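Local coordinates for protein tail lysozyme, putative (PDB 2IA7) that is of unknown function but, as a putative tail lysozyme of the gp25 family, probably serves as a component of a phage-tail-like baseplate, at residues A[26-29]-A[30-34]; A[42-45]-A[46-50]; A[69-72]-A[73-77]. All coordinates share one frame; numbering follows the deposited sequence.

Contact 1: residues A[26-29]-A[30-34]; sequences VLSS and AEEDI
Glu32 folds back over the start of helix 30-42 and grips the backbone of Ser29. Its OE2 accepts the N-H of Ser29, with Ser29 N and Glu32 OE2 2.9 Å apart. The bond is nearly straight, 164° at the hydrogen, but the N-H arrives from above the carboxylate plane. Glu32 gets there with CG anti to its own carbonyl carbon (chi1 -57°) and an extended chain beyond. The same OE2 presses on the backbone of Ser28, 3.3 Å from Ser28 CA. This is the tight part of the contact.

Ser29 O belongs to it as well. It accepts the N-H of Asp33 at 3.1 Å (Asp33 N to Ser29 O), and the N-H of Glu32 adds a weak bond. The hydroxyl of Ser29 makes no capping bond. It donates instead to Glu31, with Ser29 OG and Glu31 OE1 2.8 Å apart, again from above the carboxylate plane. A bend in Glu31 at chi2 (87°) brings OE1 round to it. The carboxylate of Asp33 takes no part in this; its OD2 pairs with Arg89.

The side toward water 1 is loose and exposed. This water sits 2.8 Å from Leu27 O and 3.2 Å from Glu32 OE1, but it has more acceptors near it than protons, so a full bridge is doubtful. The carboxylates of Glu31 and Glu32, close to the helix N-terminus, are probably favoured by its dipole. Ser29 is the N-cap residue, and the bond from its N-H to the side chain of Glu32 is one half of a capping box.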
loop_
_atom_site.group_PDB
_atom_site.type_symbol
_atom_site.label_atom_id
_atom_site.label_comp_id
_atom_site.label_asym_id
_atom_site.label_seq_id
_atom_site.Cartn_x
_atom_site.Cartn_y
_atom_site.Cartn_z
ATOM N N VAL A 26 7.427 -9.924 21.571
ATOM C CA VAL A 26 8.742 -9.735 20.978
ATOM C C VAL A 26 9.062 -8.253 20.947
ATOM O O VAL A 26 8.178 -7.428 21.020
ATOM C CB VAL A 26 8.857 -10.379 19.571
ATOM C CG1 VAL A 26 8.677 -11.889 19.692
ATOM C CG2 VAL A 26 7.862 -9.784 18.592
ATOM N N LEU A 27 10.359 -7.932 20.894
ATOM C CA LEU A 27 10.807 -6.598 20.725
ATOM C C LEU A 27 11.230 -6.488 19.270
ATOM O O LEU A 27 12.201 -7.133 18.847
ATOM C CB LEU A 27 12.007 -6.270 21.631
ATOM C CG LEU A 27 11.701 -6.112 23.124
ATOM C CD1 LEU A 27 12.984 -5.795 23.863
ATOM C CD2 LEU A 27 10.678 -5.039 23.357
ATOM N N SER A 28 10.487 -5.687 18.529
ATOM C CA SER A 28 10.771 -5.420 17.132
ATOM C C SER A 28 11.409 -4.042 16.964
ATOM O O SER A 28 11.278 -3.192 17.826
ATOM C CB SER A 28 9.458 -5.481 16.346
ATOM O OG SER A 28 8.690 -6.623 16.707
ATOM N N SER A 29 12.040 -3.807 15.837
ATOM C CA SER A 29 12.644 -2.504 15.601
ATOM C C SER A 29 11.797 -1.694 14.628
ATOM O O SER A 29 10.759 -2.184 14.153
ATOM C CB SER A 29 14.051 -2.680 15.095
ATOM O OG SER A 29 14.058 -3.499 13.974
ATOM N N ALA A 30 12.200 -0.452 14.341
ATOM C CA ALA A 30 11.498 0.412 13.428
ATOM C C ALA A 30 11.237 -0.228 12.098
ATOM O O ALA A 30 10.197 -0.018 11.513
ATOM C CB ALA A 30 12.264 1.718 13.266
ATOM N N GLU A 31 12.190 -1.009 11.602
ATOM C CA GLU A 31 12.060 -1.685 10.282
ATOM C C GLU A 31 10.782 -2.521 10.192
ATOM O O GLU A 31 10.032 -2.449 9.232
ATOM C CB GLU A 31 13.265 -2.577 10.043
ATOM C CG GLU A 31 14.540 -1.772 9.796
ATOM C CD GLU A 31 15.321 -1.366 11.070
ATOM O OE1 GLU A 31 14.835 -1.511 12.216
ATOM O OE2 GLU A 31 16.438 -0.899 10.868
ATOM N N GLU A 32 10.506 -3.259 11.244
ATOM C CA GLU A 32 9.338 -4.103 11.301
ATOM C C GLU A 32 8.117 -3.275 11.549
ATOM O O GLU A 32 7.070 -3.541 10.954
ATOM C CB GLU A 32 9.480 -5.157 12.393
ATOM C CG GLU A 32 10.750 -6.057 12.219
ATOM C CD GLU A 32 11.228 -6.738 13.515
ATOM O OE1 GLU A 32 10.708 -7.850 13.787
ATOM O OE2 GLU A 32 12.115 -6.173 14.237
ATOM N N ASP A 33 8.186 -2.276 12.411
ATOM C CA ASP A 33 7.058 -1.352 12.601
ATOM C C ASP A 33 6.681 -0.614 11.312
ATOM O O ASP A 33 5.530 -0.386 11.088
ATOM C CB ASP A 33 7.384 -0.344 13.681
ATOM C CG ASP A 33 6.187 0.495 14.088
ATOM O OD1 ASP A 33 5.232 -0.062 14.663
ATOM O OD2 ASP A 33 6.181 1.709 13.869
ATOM N N ILE A 34 7.678 -0.235 10.503
ATOM C CA ILE A 34 7.457 0.408 9.209
ATOM C C ILE A 34 6.724 -0.512 8.260
ATOM O O ILE A 34 5.768 -0.104 7.588
ATOM C CB ILE A 34 8.795 0.880 8.622
ATOM C CG1 ILE A 34 9.259 2.101 9.408
ATOM C CG2 ILE A 34 8.650 1.220 7.116
ATOM C CD1 ILE A 34 10.699 2.479 9.092
HETATM O O HOH W 1 12.279 -8.586 16.442
#

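Contact 2: residues A[42-45]-A[46-50]; sequences LGTA and RGERV
The carboxylate of Glu48 is the flat group that meets Thr44 and Ala45, and one face does the work. Thr44 CG2 lies squarely over that face, 3.9 Å from Glu48 CD. The N-H of Ala45 approaches from the same side. It bonds to OE1 from 44° above the plane, with Ala45 N and Glu48 OE1 3.1 Å apart. Water 2 also comes from this side and donates to OE2. The opposite face is turned away from both segments. CG of Glu48 is anti to its backbone N (chi1 -174°), and the extended chain then carries the carboxylate back along the loop to Ala45.

Ala45 to Glu48 form a type II beta turn, closed by Glu48 N to Ala45 O at 3.0 Å. Gly47 takes the third position with a positive phi of 95°, where a CB would jam against the preceding carbonyl oxygen. The turn follows helix 30-42 in the loop leading to helix 69-86.

Thr44 OG1 is well supplied. It bonds to Ile40 O and accepts from water 2 and from water 3, the latter at 2.8 Å from Thr44 OG1. Water 3 in turn accepts from Arg49 NE, also at 2.8 Å. The guanidinium of Arg49 makes a cation-pi contact with Phe55 and has a nitrate ion nearby. The side chain of Arg46 forms a salt bridge with Asp61.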
loop_
_atom_site.group_PDB
_atom_site.type_symbol
_atom_site.label_atom_id
_atom_site.label_comp_id
_atom_site.label_asym_id
_atom_site.label_seq_id
_atom_site.Cartn_x
_atom_site.Cartn_y
_atom_site.Cartn_z
ATOM N N LEU A 42 -2.268 0.853 3.732
ATOM C CA LEU A 42 -2.835 0.403 2.438
ATOM C C LEU A 42 -4.153 -0.372 2.692
ATOM O O LEU A 42 -5.048 -0.375 1.860
ATOM C CB LEU A 42 -1.843 -0.389 1.619
ATOM C CG LEU A 42 -0.542 0.335 1.263
ATOM C CD1 LEU A 42 0.359 -0.527 0.389
ATOM C CD2 LEU A 42 -0.888 1.711 0.628
ATOM N N GLY A 43 -4.239 -1.026 3.849
ATOM C CA GLY A 43 -5.430 -1.820 4.179
ATOM C C GLY A 43 -6.571 -1.071 4.836
ATOM O O GLY A 43 -7.587 -1.695 5.196
ATOM N N THR A 44 -6.434 0.234 5.012
ATOM C CA THR A 44 -7.441 1.046 5.652
ATOM C C THR A 44 -8.071 2.002 4.645
ATOM O O THR A 44 -7.410 2.777 3.960
ATOM C CB THR A 44 -6.870 1.864 6.858
ATOM O OG1 THR A 44 -6.227 0.965 7.768
ATOM C CG2 THR A 44 -7.969 2.643 7.604
ATOM N N ALA A 45 -9.412 1.934 4.551
ATOM C CA ALA A 45 -10.166 2.900 3.812
ATOM C C ALA A 45 -10.303 4.178 4.605
ATOM O O ALA A 45 -10.487 4.145 5.806
ATOM C CB ALA A 45 -11.567 2.344 3.511
ATOM N N ARG A 46 -10.255 5.309 3.928
ATOM C CA ARG A 46 -10.528 6.588 4.555
ATOM C C ARG A 46 -11.940 6.559 5.078
ATOM O O ARG A 46 -12.842 6.079 4.383
ATOM C CB ARG A 46 -10.304 7.703 3.538
ATOM C CG ARG A 46 -8.825 7.848 3.199
ATOM C CD ARG A 46 -8.477 9.061 2.372
ATOM N NE ARG A 46 -9.045 8.972 1.036
ATOM C CZ ARG A 46 -8.456 9.392 -0.090
ATOM N NH1 ARG A 46 -7.237 9.933 -0.084
ATOM N NH2 ARG A 46 -9.096 9.259 -1.249
ATOM N N GLY A 47 -12.110 7.004 6.322
ATOM C CA GLY A 47 -13.389 6.913 7.017
ATOM C C GLY A 47 -13.568 5.707 7.917
ATOM O O GLY A 47 -14.492 5.692 8.742
ATOM N N GLU A 48 -12.690 4.713 7.790
ATOM C CA GLU A 48 -12.742 3.475 8.573
ATOM C C GLU A 48 -12.444 3.759 10.033
ATOM O O GLU A 48 -13.091 3.210 10.927
ATOM C CB GLU A 48 -11.746 2.464 8.012
ATOM C CG GLU A 48 -11.762 1.058 8.614
ATOM C CD GLU A 48 -10.883 0.003 7.814
ATOM O OE1 GLU A 48 -10.798 0.010 6.516
ATOM O OE2 GLU A 48 -10.298 -0.879 8.513
ATOM N N ARG A 49 -11.482 4.641 10.273
ATOM C CA ARG A 49 -11.137 5.062 11.613
ATOM C C ARG A 49 -12.016 6.213 11.984
ATOM O O ARG A 49 -11.886 7.317 11.445
ATOM C CB ARG A 49 -9.707 5.505 11.672
ATOM C CG ARG A 49 -8.782 4.392 11.418
ATOM C CD ARG A 49 -7.427 4.737 11.942
ATOM N NE ARG A 49 -6.594 3.551 11.981
ATOM C CZ ARG A 49 -5.331 3.563 12.368
ATOM N NH1 ARG A 49 -4.757 4.702 12.760
ATOM N NH2 ARG A 49 -4.643 2.433 12.374
ATOM N N VAL A 50 -12.916 5.941 12.920
ATOM C CA VAL A 50 -13.890 6.917 13.395
ATOM C C VAL A 50 -13.217 8.206 13.858
ATOM O O VAL A 50 -13.664 9.296 13.520
ATOM C CB VAL A 50 -14.726 6.304 14.542
ATOM C CG1 VAL A 50 -15.519 7.385 15.305
ATOM C CG2 VAL A 50 -15.635 5.230 13.986
HETATM O O HOH W 2 -7.389 -1.632 8.900
HETATM O O HOH W 3 -6.670 1.183 10.499
#

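Contact 3: residues A[69-72]-A[73-77]; sequences TTTL and GLIEN
Glu76 lies against the carbonyl of Leu72, one turn earlier on helix 69-86. Its CG is 3.2 Å from Leu72 O. The same oxygen sits over the face of the Glu76 carboxylate, 3.4 Å from CD, and not at either carboxylate oxygen. Glu76 CG stands anti to its own carbonyl carbon (chi1 -73°), which turns the chain back toward Leu72. The carboxylate does not serve the helix here. Its OE2 accepts the backbone N-H of Ala97 in strand 90-98. With an alanine in place of Glu76, the N-H of Ala97 would probably lose its acceptor and a gap would open over the Leu72 carbonyl.

From Thr70 O onward the backbone acceptors are met in alpha-helical i to i+4 order. Leu74 N bonds to Thr70 O at 3.2 Å. Ile75 N bonds to Thr71 O at 2.9 Å, and Glu76 N to Leu72 O also at 2.9 Å. Gly73 O takes the N-H of Asn77.

This is the N-terminal part of the helix that packs on the antiparallel sheet of the gp25-like fold. Leu72 rests on Ala97 and Leu107. Ile75 rests on Leu107 and Ile109. The bond from Glu76 to Ala97 thus adds a polar tie beside an apolar seam.

Ile75 also touches its own helix. Its CG1 is 3.4 Å from Thr71 O, and its CD1 reaches Thr71 CG2 at 4.2 Å. The hydroxyls of Thr70 and Thr71 both turn back to Asn68. Thr71 OG1 is hydrogen-bonded to the backbone N of Asn68, and Thr70 OG1 to the side-chain OD1 of the same residue. Asn77 OD1 is satisfied by Lys80 NZ.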
loop_
_atom_site.group_PDB
_atom_site.type_symbol
_atom_site.label_atom_id
_atom_site.label_comp_id
_atom_site.label_asym_id
_atom_site.label_seq_id
_atom_site.Cartn_x
_atom_site.Cartn_y
_atom_site.Cartn_z
ATOM N N THR A 69 -3.805 -0.729 -18.541
ATOM C CA THR A 69 -2.440 -0.480 -18.163
ATOM C C THR A 69 -2.278 0.894 -17.477
ATOM O O THR A 69 -1.453 1.072 -16.581
ATOM C CB THR A 69 -1.547 -0.550 -19.390
ATOM O OG1 THR A 69 -1.610 -1.882 -19.926
ATOM C CG2 THR A 69 -0.100 -0.233 -19.025
ATOM N N THR A 70 -3.060 1.880 -17.913
ATOM C CA THR A 70 -2.963 3.225 -17.294
ATOM C C THR A 70 -3.593 3.209 -15.899
ATOM O O THR A 70 -3.134 3.912 -14.986
ATOM C CB THR A 70 -3.577 4.367 -18.165
ATOM O OG1 THR A 70 -4.992 4.398 -18.014
ATOM C CG2 THR A 70 -3.232 4.249 -19.660
ATOM N N THR A 71 -4.648 2.413 -15.717
ATOM C CA THR A 71 -5.234 2.211 -14.405
ATOM C C THR A 71 -4.227 1.664 -13.398
ATOM O O THR A 71 -4.243 2.027 -12.217
ATOM C CB THR A 71 -6.354 1.160 -14.518
ATOM O OG1 THR A 71 -7.129 1.448 -15.685
ATOM C CG2 THR A 71 -7.261 1.214 -13.305
ATOM N N LEU A 72 -3.365 0.752 -13.817
ATOM C CA LEU A 72 -2.360 0.223 -12.901
ATOM C C LEU A 72 -1.529 1.375 -12.349
ATOM O O LEU A 72 -1.203 1.378 -11.154
ATOM C CB LEU A 72 -1.472 -0.832 -13.586
ATOM C CG LEU A 72 -2.176 -2.140 -13.972
ATOM C CD1 LEU A 72 -1.193 -3.015 -14.753
ATOM C CD2 LEU A 72 -2.762 -2.943 -12.809
ATOM N N GLY A 73 -1.188 2.348 -13.187
ATOM C CA GLY A 73 -0.470 3.521 -12.735
ATOM C C GLY A 73 -1.247 4.360 -11.749
ATOM O O GLY A 73 -0.701 4.880 -10.792
ATOM N N LEU A 74 -2.537 4.479 -11.945
ATOM C CA LEU A 74 -3.402 5.172 -11.011
ATOM C C LEU A 74 -3.385 4.498 -9.647
ATOM O O LEU A 74 -3.211 5.208 -8.624
ATOM C CB LEU A 74 -4.794 5.199 -11.577
ATOM C CG LEU A 74 -5.872 5.964 -10.838
ATOM C CD1 LEU A 74 -6.910 6.480 -11.779
ATOM C CD2 LEU A 74 -6.499 5.038 -9.822
ATOM N N ILE A 75 -3.479 3.160 -9.629
ATOM C CA ILE A 75 -3.401 2.349 -8.415
ATOM C C ILE A 75 -2.061 2.544 -7.716
ATOM O O ILE A 75 -2.012 2.844 -6.528
ATOM C CB ILE A 75 -3.665 0.894 -8.714
ATOM C CG1 ILE A 75 -5.123 0.782 -9.192
ATOM C CG2 ILE A 75 -3.331 -0.004 -7.530
ATOM C CD1 ILE A 75 -5.356 -0.563 -9.959
ATOM N N GLU A 76 -1.002 2.514 -8.495
ATOM C CA GLU A 76 0.326 2.810 -8.004
ATOM C C GLU A 76 0.386 4.152 -7.313
ATOM O O GLU A 76 1.007 4.283 -6.265
ATOM C CB GLU A 76 1.344 2.757 -9.144
ATOM C CG GLU A 76 1.662 1.352 -9.622
ATOM C CD GLU A 76 2.211 1.285 -11.041
ATOM O OE1 GLU A 76 2.449 2.357 -11.667
ATOM O OE2 GLU A 76 2.357 0.170 -11.546
ATOM N N ASN A 77 -0.179 5.170 -7.917
ATOM C CA ASN A 77 0.036 6.500 -7.413
ATOM C C ASN A 77 -0.861 6.791 -6.210
ATOM O O ASN A 77 -0.446 7.524 -5.309
ATOM C CB ASN A 77 -0.170 7.486 -8.563
ATOM C CG ASN A 77 0.919 7.347 -9.634
ATOM O OD1 ASN A 77 2.023 6.857 -9.343
ATOM N ND2 ASN A 77 0.623 7.763 -10.871
#

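Contacts 1 and 2 lie on the surface, while contact 3 is partly buried. Contact 1 opens helix 30-42, and contact 2 lies in the loop that follows this helix. Contact 3 belongs to helix 69-86, on the far side of the chain's centre from contact 1, with the two centres about 30 Å apart. A glutamate carries part of each contact. In contacts 1 and 2 its carboxylate takes a local backbone N-H three residues back and has water close by. In contact 3 the carboxylate reaches out to the sheet instead. There, apolar packing on the sheet takes the place of the water-linked carboxylates, though contact 1 shares the helical backbone bonding.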